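Local coordinates for FMN-binding domain-containing protein (Clostridium perfringens, PDB 3O6U) that is of unknown function but probably binds the flavin cofactor FMN, at residues A21-K26 against K75-K80; P71-A76 against D86-A91; Y37-G42 against S95-K100. All coordinates share one frame; numbering follows the deposited sequence.

Contact 1. Residues A21-K26 against K75-K80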
loop_
_atom_site.group_PDB
_atom_site.type_symbol
_atom_site.label_atom_id
_atom_site.label_comp_id
_atom_site.label_asym_id
_atom_site.label_seq_id
_atom_site.Cartn_x
_atom_site.Cartn_y
_atom_site.Cartn_z
ATOM N N ALA A 21 -0.360 -3.236 -6.949
ATOM C CA ALA A 21 -0.576 -2.846 -5.559
ATOM C C ALA A 21 -1.608 -1.710 -5.432
ATOM O O ALA A 21 -1.660 -0.758 -6.226
ATOM C CB ALA A 21 0.732 -2.508 -4.863
ATOM N N LYS A 22 -2.405 -1.846 -4.383
ATOM C CA LYS A 22 -3.512 -0.969 -4.097
ATOM C C LYS A 22 -3.425 -0.403 -2.689
ATOM O O LYS A 22 -3.136 -1.135 -1.744
ATOM C CB LYS A 22 -4.789 -1.814 -4.212
ATOM C CG LYS A 22 -6.001 -1.075 -4.672
ATOM C CD LYS A 22 -7.231 -1.934 -4.538
ATOM C CE LYS A 22 -8.479 -1.073 -4.600
ATOM N NZ LYS A 22 -9.597 -1.757 -5.302
ATOM N N LEU A 23 -3.639 0.898 -2.560
ATOM C CA LEU A 23 -3.690 1.509 -1.247
ATOM C C LEU A 23 -4.996 2.285 -1.091
ATOM O O LEU A 23 -5.315 3.152 -1.916
ATOM C CB LEU A 23 -2.520 2.470 -1.019
ATOM C CG LEU A 23 -2.573 3.325 0.258
ATOM C CD1 LEU A 23 -2.684 2.437 1.500
ATOM C CD2 LEU A 23 -1.322 4.205 0.326
ATOM N N SER A 24 -5.767 1.942 -0.060
ATOM C CA SER A 24 -6.971 2.697 0.237
ATOM C C SER A 24 -6.836 3.341 1.601
ATOM O O SER A 24 -6.221 2.776 2.509
ATOM C CB SER A 24 -8.231 1.827 0.265
ATOM O OG SER A 24 -8.745 1.680 -1.035
ATOM N N ILE A 25 -7.386 4.542 1.723
ATOM C CA ILE A 25 -7.413 5.186 3.012
ATOM C C ILE A 25 -8.774 5.823 3.267
ATOM O O ILE A 25 -9.587 6.027 2.354
ATOM C CB ILE A 25 -6.296 6.285 3.200
ATOM C CG1 ILE A 25 -6.416 7.394 2.147
ATOM C CG2 ILE A 25 -4.919 5.630 3.176
ATOM C CD1 ILE A 25 -5.629 8.645 2.526
ATOM N N LYS A 26 -9.046 6.048 4.540
ATOM C CA LYS A 26 -10.255 6.756 4.907
ATOM C C LYS A 26 -9.739 7.920 5.775
ATOM O O LYS A 26 -8.869 7.758 6.637
ATOM C CB LYS A 26 -11.258 5.857 5.656
ATOM C CG LYS A 26 -12.572 6.549 6.037
ATOM C CD LYS A 26 -13.539 5.607 6.790
ATOM C CE LYS A 26 -14.101 4.508 5.896
ATOM N NZ LYS A 26 -14.993 5.034 4.821
ATOM N N LYS A 75 -0.428 0.304 9.411
ATOM C CA LYS A 75 -0.429 0.927 10.734
ATOM C C LYS A 75 0.532 2.096 10.842
ATOM O O LYS A 75 0.179 3.141 11.390
ATOM C CB LYS A 75 -0.100 -0.100 11.812
ATOM C CG LYS A 75 -1.086 -1.232 11.912
ATOM C CD LYS A 75 -0.581 -2.253 12.915
ATOM C CE LYS A 75 -1.132 -3.650 12.631
ATOM N NZ LYS A 75 -0.145 -4.525 11.906
ATOM N N ALA A 76 1.740 1.911 10.317
ATOM C CA ALA A 76 2.765 2.953 10.338
ATOM C C ALA A 76 2.257 4.202 9.645
ATOM O O ALA A 76 2.615 5.313 10.022
ATOM C CB ALA A 76 4.044 2.472 9.664
ATOM N N LEU A 77 1.431 4.020 8.624
ATOM C CA LEU A 77 0.854 5.148 7.898
ATOM C C LEU A 77 -0.103 5.884 8.825
ATOM O O LEU A 77 -0.072 7.107 8.925
ATOM C CB LEU A 77 0.095 4.647 6.665
ATOM C CG LEU A 77 -0.574 5.724 5.798
ATOM C CD1 LEU A 77 0.454 6.760 5.332
ATOM C CD2 LEU A 77 -1.249 5.072 4.614
ATOM N N ILE A 78 -0.953 5.129 9.509
ATOM C CA ILE A 78 -1.909 5.726 10.426
ATOM C C ILE A 78 -1.209 6.403 11.607
ATOM O O ILE A 78 -1.631 7.469 12.044
ATOM C CB ILE A 78 -2.921 4.665 10.895
ATOM C CG1 ILE A 78 -3.703 4.188 9.661
ATOM C CG2 ILE A 78 -3.852 5.235 11.981
ATOM C CD1 ILE A 78 -4.620 3.022 9.903
ATOM N N GLU A 79 -0.117 5.807 12.083
ATOM C CA GLU A 79 0.667 6.360 13.186
ATOM C C GLU A 79 1.419 7.630 12.759
ATOM O O GLU A 79 1.529 8.578 13.524
ATOM C CB GLU A 79 1.684 5.322 13.690
ATOM C CG GLU A 79 2.586 5.808 14.837
ATOM C CD GLU A 79 1.844 5.968 16.160
ATOM O OE1 GLU A 79 1.672 4.963 16.888
ATOM O OE2 GLU A 79 1.427 7.106 16.469
ATOM N N LYS A 80 1.930 7.660 11.535
ATOM C CA LYS A 80 2.691 8.817 11.066
ATOM C C LYS A 80 1.859 9.907 10.430
ATOM O O LYS A 80 2.276 11.061 10.366
ATOM C CB LYS A 80 3.739 8.380 10.037
ATOM C CG LYS A 80 4.915 7.615 10.609
ATOM C CD LYS A 80 6.179 8.453 10.572
ATOM C CE LYS A 80 7.287 7.800 11.379
ATOM N NZ LYS A 80 8.564 8.554 11.288
#
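Leu77 reaches from helix 66-80 to Leu23 and Ile25 of strand 19-27. This is helix-on-sheet packing in an alpha+beta fold, where the helix lies over one face of a mixed sheet. Leu23 and Ile25 are two residues apart on the strand and point to the same face, toward the helix. The contact is small, with 81 Å² buried over both sides, but all three touching residues are buried. The backbones stay apart: the nearest CA atoms, of Ile25 and Ile78, are 9.2 Å from each other. Only side-chain methyls meet.

Leu77 has CG anti to its backbone N (chi1 180°), beside its carbonyl carbon. This carries the CD2 branch out to the strand. CD2 lies 4.3 Å from Leu23 CD1, and the CD2 branch of Leu23 faces it from nearly as close. Leu77 CD2 also serves as the point of contact with Ile25, whose side chain crosses that of Leu77 at about a right angle.

Beyond these two partners, Leu77 and Leu23 both touch Phe98 of helix 92-111, so the methyls belong to a core shared by the sheet and two helices. Within the sheet, Leu23 and Ile25 are joined by backbone hydrogen bonds to Val9 and Tyr7 of strand 5-11.

Ile25 places CG1 between its backbone N and carbonyl carbon (chi1 59°). That leaves CG2 anti to the carbonyl carbon, and it is this branch methyl that lies 4.0 Å from Leu77 CD2.

Contact 2. Residues P71-A76 against D86-A91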
loop_
_atom_site.group_PDB
_atom_site.type_symbol
_atom_site.label_atom_id
_atom_site.label_comp_id
_atom_site.label_asym_id
_atom_site.label_seq_id
_atom_site.Cartn_x
_atom_site.Cartn_y
_atom_site.Cartn_z
ATOM N N PRO A 71 0.220 -5.387 6.806
ATOM C CA PRO A 71 -0.529 -4.772 7.902
ATOM C C PRO A 71 0.381 -3.803 8.666
ATOM O O PRO A 71 -0.101 -2.826 9.232
ATOM C CB PRO A 71 -0.980 -5.959 8.745
ATOM C CG PRO A 71 -0.854 -7.157 7.824
ATOM C CD PRO A 71 0.326 -6.844 6.965
ATOM N N GLN A 72 1.689 -4.052 8.686
ATOM C CA GLN A 72 2.592 -3.114 9.356
ATOM C C GLN A 72 2.615 -1.763 8.652
ATOM O O GLN A 72 2.503 -0.717 9.307
ATOM C CB GLN A 72 4.012 -3.680 9.451
ATOM C CG GLN A 72 4.087 -4.763 10.516
ATOM C CD GLN A 72 5.448 -5.404 10.649
ATOM O OE1 GLN A 72 6.479 -4.758 10.452
ATOM N NE2 GLN A 72 5.462 -6.686 11.015
ATOM N N LEU A 73 2.727 -1.786 7.323
ATOM C CA LEU A 73 2.771 -0.561 6.536
ATOM C C LEU A 73 1.499 0.250 6.754
ATOM O O LEU A 73 1.539 1.486 6.887
ATOM C CB LEU A 73 2.967 -0.911 5.057
ATOM C CG LEU A 73 4.320 -1.580 4.787
ATOM C CD1 LEU A 73 4.324 -2.241 3.438
ATOM C CD2 LEU A 73 5.423 -0.546 4.874
ATOM N N GLU A 74 0.375 -0.452 6.801
ATOM C CA GLU A 74 -0.907 0.185 7.027
ATOM C C GLU A 74 -0.903 0.950 8.346
ATOM O O GLU A 74 -1.310 2.118 8.397
ATOM C CB GLU A 74 -2.032 -0.866 7.073
ATOM C CG GLU A 74 -2.314 -1.574 5.746
ATOM C CD GLU A 74 -3.392 -2.644 5.884
ATOM O OE1 GLU A 74 -3.891 -2.837 7.009
ATOM O OE2 GLU A 74 -3.741 -3.295 4.877
ATOM N N LYS A 75 -0.428 0.304 9.411
ATOM C CA LYS A 75 -0.429 0.927 10.734
ATOM C C LYS A 75 0.532 2.096 10.842
ATOM O O LYS A 75 0.179 3.141 11.390
ATOM C CB LYS A 75 -0.100 -0.100 11.812
ATOM C CG LYS A 75 -1.086 -1.232 11.912
ATOM C CD LYS A 75 -0.581 -2.253 12.915
ATOM C CE LYS A 75 -1.132 -3.650 12.631
ATOM N NZ LYS A 75 -0.145 -4.525 11.906
ATOM N N ALA A 76 1.740 1.911 10.317
ATOM C CA ALA A 76 2.765 2.953 10.338
ATOM C C ALA A 76 2.257 4.202 9.645
ATOM O O ALA A 76 2.615 5.313 10.022
ATOM C CB ALA A 76 4.044 2.472 9.664
ATOM N N ASP A 86 9.315 4.594 7.812
ATOM C CA ASP A 86 10.599 3.891 7.785
ATOM C C ASP A 86 10.420 2.600 6.992
ATOM O O ASP A 86 9.413 1.905 7.166
ATOM C CB ASP A 86 11.050 3.540 9.210
ATOM C CG ASP A 86 10.814 4.671 10.202
ATOM O OD1 ASP A 86 11.206 5.828 9.911
ATOM O OD2 ASP A 86 10.239 4.401 11.282
ATOM N N VAL A 87 11.376 2.254 6.138
ATOM C CA VAL A 87 11.185 1.036 5.380
ATOM C C VAL A 87 11.261 -0.150 6.327
ATOM O O VAL A 87 11.786 -0.032 7.426
ATOM C CB VAL A 87 12.175 0.930 4.152
ATOM C CG1 VAL A 87 12.255 2.281 3.451
ATOM C CG2 VAL A 87 13.532 0.435 4.552
ATOM N N ILE A 88 10.640 -1.262 5.957
ATOM C CA ILE A 88 10.689 -2.433 6.821
ATOM C C ILE A 88 11.784 -3.394 6.337
ATOM O O ILE A 88 11.778 -3.885 5.205
ATOM C CB ILE A 88 9.313 -3.160 6.890
ATOM C CG1 ILE A 88 8.311 -2.302 7.665
ATOM C CG2 ILE A 88 9.458 -4.515 7.573
ATOM C CD1 ILE A 88 6.857 -2.605 7.311
ATOM N N THR A 89 12.741 -3.624 7.224
ATOM C CA THR A 89 13.872 -4.508 6.987
ATOM C C THR A 89 13.393 -5.842 6.431
ATOM O O THR A 89 12.610 -6.534 7.080
ATOM C CB THR A 89 14.610 -4.803 8.316
ATOM O OG1 THR A 89 14.610 -3.624 9.134
ATOM C CG2 THR A 89 16.043 -5.259 8.050
ATOM N N GLY A 90 13.870 -6.184 5.235
ATOM C CA GLY A 90 13.525 -7.449 4.609
ATOM C C GLY A 90 12.355 -7.362 3.652
ATOM O O GLY A 90 11.927 -8.365 3.069
ATOM N N ALA A 91 11.842 -6.148 3.494
ATOM C CA ALA A 91 10.702 -5.871 2.621
ATOM C C ALA A 91 10.858 -4.425 2.196
ATOM O O ALA A 91 9.929 -3.622 2.313
ATOM C CB ALA A 91 9.370 -6.061 3.401
#
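Ile88 sends its CD1 methyl against Leu73 and Gln72 on helix 66-80, and its side chain makes nearly all of the contact from the loop side.

The apolar part centres on that one methyl. Ile88 CD1 lies 3.5 Å from Leu73 CD2. It is also 3.7 Å from Gln72 CB, so it rests against two consecutive helix residues. In Ile88, CG1 is anti to the carbonyl carbon (chi1 -70°), and a near-trans chi2 (156°) then sends CD1 on to the helix. On the other side of the contact, Leu73 is buried and also touches Phe98.

The Gln72 amide takes part by van der Waals contact. Its OE1 lies alongside the isoleucine, 3.8 Å from Ile88 CD1, with CG1 and CG2 of Ile88 a little farther off. No hydrogen bond joins the two segments.

Backbone bonds shape the loop itself. Ala91 N donates to Ile88 O at 2.8 Å and closes a type II beta turn. Gly90, third in the turn, has the positive phi (95°) of that position. Gly90 O accepts from Ser62 OG.

Ala91 is the N-cap of helix 92-111. Thr89-Gly90-Ala91 match the first three positions of the (S/T)GA(S/T) motif of FMN-binding domains. In relatives such as NqrC the fourth position, directly after this segment, is a threonine that carries FMN covalently; such attachment here is only inferred.

Contact 3. Residues Y37-G42 against S95-K100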
loop_
_atom_site.group_PDB
_atom_site.type_symbol
_atom_site.label_atom_id
_atom_site.label_comp_id
_atom_site.label_asym_id
_atom_site.label_seq_id
_atom_site.Cartn_x
_atom_site.Cartn_y
_atom_site.Cartn_z
ATOM N N TYR A 37 -3.732 -1.800 2.417
ATOM C CA TYR A 37 -2.753 -1.983 1.353
ATOM C C TYR A 37 -2.585 -3.442 0.947
ATOM O O TYR A 37 -2.314 -4.296 1.779
ATOM C CB TYR A 37 -1.392 -1.399 1.782
ATOM C CG TYR A 37 -0.247 -1.703 0.842
ATOM C CD1 TYR A 37 -0.061 -0.963 -0.324
ATOM C CD2 TYR A 37 0.651 -2.732 1.118
ATOM C CE1 TYR A 37 0.995 -1.242 -1.195
ATOM C CE2 TYR A 37 1.705 -3.020 0.253
ATOM C CZ TYR A 37 1.875 -2.269 -0.898
ATOM O OH TYR A 37 2.917 -2.540 -1.753
ATOM N N ASN A 38 -2.733 -3.707 -0.344
ATOM C CA ASN A 38 -2.582 -5.048 -0.865
ATOM C C ASN A 38 -1.829 -5.176 -2.172
ATOM O O ASN A 38 -2.099 -4.442 -3.127
ATOM C CB ASN A 38 -3.952 -5.691 -1.125
ATOM C CG ASN A 38 -4.700 -6.020 0.132
ATOM O OD1 ASN A 38 -4.369 -6.974 0.834
ATOM N ND2 ASN A 38 -5.712 -5.228 0.433
ATOM N N GLU A 39 -0.859 -6.091 -2.181
ATOM C CA GLU A 39 -0.209 -6.489 -3.426
ATOM C C GLU A 39 -1.130 -7.657 -3.875
ATOM O O GLU A 39 -1.671 -8.399 -3.057
ATOM C CB GLU A 39 1.226 -6.908 -3.193
ATOM C CG GLU A 39 2.057 -5.689 -2.747
ATOM C CD GLU A 39 3.392 -6.053 -2.119
ATOM O OE1 GLU A 39 3.707 -7.259 -2.030
ATOM O OE2 GLU A 39 4.132 -5.126 -1.712
ATOM N N PHE A 40 -1.325 -7.802 -5.171
ATOM C CA PHE A 40 -2.296 -8.783 -5.645
ATOM C C PHE A 40 -2.141 -9.053 -7.125
ATOM O O PHE A 40 -1.587 -8.253 -7.869
ATOM C CB PHE A 40 -3.718 -8.263 -5.337
ATOM C CG PHE A 40 -4.126 -7.053 -6.149
ATOM C CD1 PHE A 40 -4.859 -7.203 -7.330
ATOM C CD2 PHE A 40 -3.777 -5.767 -5.740
ATOM C CE1 PHE A 40 -5.241 -6.087 -8.094
ATOM C CE2 PHE A 40 -4.152 -4.654 -6.498
ATOM C CZ PHE A 40 -4.884 -4.818 -7.677
ATOM N N ASN A 41 -2.660 -10.188 -7.553
ATOM C CA ASN A 41 -2.508 -10.573 -8.937
ATOM C C ASN A 41 -3.454 -9.776 -9.821
ATOM O O ASN A 41 -4.674 -9.819 -9.644
ATOM C CB ASN A 41 -2.721 -12.090 -9.049
ATOM C CG ASN A 41 -2.585 -12.603 -10.458
ATOM O OD1 ASN A 41 -3.525 -12.535 -11.250
ATOM N ND2 ASN A 41 -1.405 -13.114 -10.789
ATOM N N GLY A 42 -2.867 -9.027 -10.753
ATOM C CA GLY A 42 -3.639 -8.208 -11.667
ATOM C C GLY A 42 -4.845 -8.875 -12.306
ATOM O O GLY A 42 -5.930 -8.307 -12.325
ATOM N N SER A 95 8.042 -1.531 0.911
ATOM C CA SER A 95 8.013 -0.305 1.687
ATOM C C SER A 95 8.103 0.893 0.745
ATOM O O SER A 95 7.334 1.852 0.865
ATOM C CB SER A 95 9.165 -0.301 2.692
ATOM O OG SER A 95 9.060 -1.434 3.541
ATOM N N ASN A 96 9.028 0.819 -0.209
ATOM C CA ASN A 96 9.210 1.896 -1.183
ATOM C C ASN A 96 7.996 1.994 -2.109
ATOM O O ASN A 96 7.498 3.087 -2.361
ATOM C CB ASN A 96 10.487 1.663 -1.980
ATOM C CG ASN A 96 11.751 1.968 -1.172
ATOM O OD1 ASN A 96 12.845 1.541 -1.543
ATOM N ND2 ASN A 96 11.606 2.719 -0.083
ATOM N N GLN A 97 7.530 0.868 -2.643
ATOM C CA GLN A 97 6.322 0.905 -3.455
ATOM C C GLN A 97 5.176 1.536 -2.628
ATOM O O GLN A 97 4.515 2.467 -3.098
ATOM C CB GLN A 97 5.947 -0.507 -3.901
ATOM C CG GLN A 97 4.580 -0.613 -4.571
ATOM C CD GLN A 97 4.427 -1.896 -5.362
ATOM O OE1 GLN A 97 4.702 -1.929 -6.556
ATOM N NE2 GLN A 97 4.017 -2.962 -4.696
ATOM N N PHE A 98 4.962 1.044 -1.400
ATOM C CA PHE A 98 3.928 1.578 -0.494
ATOM C C PHE A 98 4.077 3.082 -0.302
ATOM O O PHE A 98 3.079 3.814 -0.358
ATOM C CB PHE A 98 3.999 0.906 0.891
ATOM C CG PHE A 98 2.962 1.419 1.901
ATOM C CD1 PHE A 98 1.667 0.903 1.932
ATOM C CD2 PHE A 98 3.297 2.411 2.830
ATOM C CE1 PHE A 98 0.731 1.355 2.874
ATOM C CE2 PHE A 98 2.370 2.864 3.762
ATOM C CZ PHE A 98 1.081 2.338 3.783
ATOM N N LYS A 99 5.309 3.539 -0.073
ATOM C CA LYS A 99 5.554 4.960 0.141
ATOM C C LYS A 99 5.117 5.808 -1.043
ATOM O O LYS A 99 4.492 6.846 -0.839
ATOM C CB LYS A 99 7.033 5.217 0.512
ATOM C CG LYS A 99 7.387 4.651 1.908
ATOM C CD LYS A 99 8.863 4.791 2.293
ATOM C CE LYS A 99 9.262 6.248 2.462
ATOM N NZ LYS A 99 10.497 6.413 3.276
ATOM N N LYS A 100 5.386 5.365 -2.274
ATOM C CA LYS A 100 4.963 6.149 -3.450
ATOM C C LYS A 100 3.429 6.281 -3.546
ATOM O O LYS A 100 2.907 7.371 -3.799
ATOM C CB LYS A 100 5.543 5.560 -4.744
ATOM C CG LYS A 100 7.074 5.730 -4.879
ATOM C CD LYS A 100 7.596 5.160 -6.201
ATOM C CE LYS A 100 9.125 5.270 -6.340
ATOM N NZ LYS A 100 9.845 4.008 -5.972
#
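This is a buried strand-to-helix contact near the centre of the chain, between edge strand 32-41 of the sheet and helix 92-111. The short segment axes come within 10.5 Å of each other. An aromatic pair and a hydrogen-bond chain join them.

Tyr37 and Phe98 form a T-shaped stack. Their centroids are 5.0 Å apart and the planes stand at 87°. Phe98 presents its CD1 edge to one face of Tyr37, above the rim of the ring, with Phe98 CD1 3.4 Å from Tyr37 CD1. Phe98 CE1 reaches back to Tyr37 CB. A chi1 of 172° turns the Tyr37 ring away from its own N and out toward the helix.

The phenol oxygen is held from two directions. Gln97 NE2 donates to Tyr37 OH at 3.2 Å, almost straight at 167° and close to the amide plane. Tyr37 OH in turn donates to Glu39 OE2 at 2.9 Å, using the anti lone pair of that oxygen. Together these bonds would fix the rotation of the hydroxyl. Glu39 has further partners: OE1 forms a salt bridge with Lys48 NZ and a hydrogen bond with Tyr69 OH, and OE2 is hydrogen-bonded to Ser94 OG.

Around this site, strand 19-27 brings Ala21 against both Tyr37 and Gln97. Helix 66-80 closes in with Glu70 on Tyr37, and with Leu73 and Leu77 on Phe98.

Overall arrangement
Contacts 1 and 3 pack helices 66-80 and 92-111 on the sheet, and contact 2 fixes the loop between those helices. Contacts 1 and 2 share Lys75 and Ala76, and their centres are about 10 Å apart. Contact 3 lies about 11 Å from each, centre to centre. Strands 19-27 and 32-41 are sheet neighbours, and Lys22 N is hydrogen-bonded to Asn38 O at 2.9 Å. Contact 2 is tied to contact 3 by two probable hydrogen bonds: Glu74 OE2 to Tyr37 N, and Ser95 OG to Ile88 N, both 2.9 Å. The second tie holds the loop with the putative flavin motif to the helix that follows it. Phe98 lies among all three.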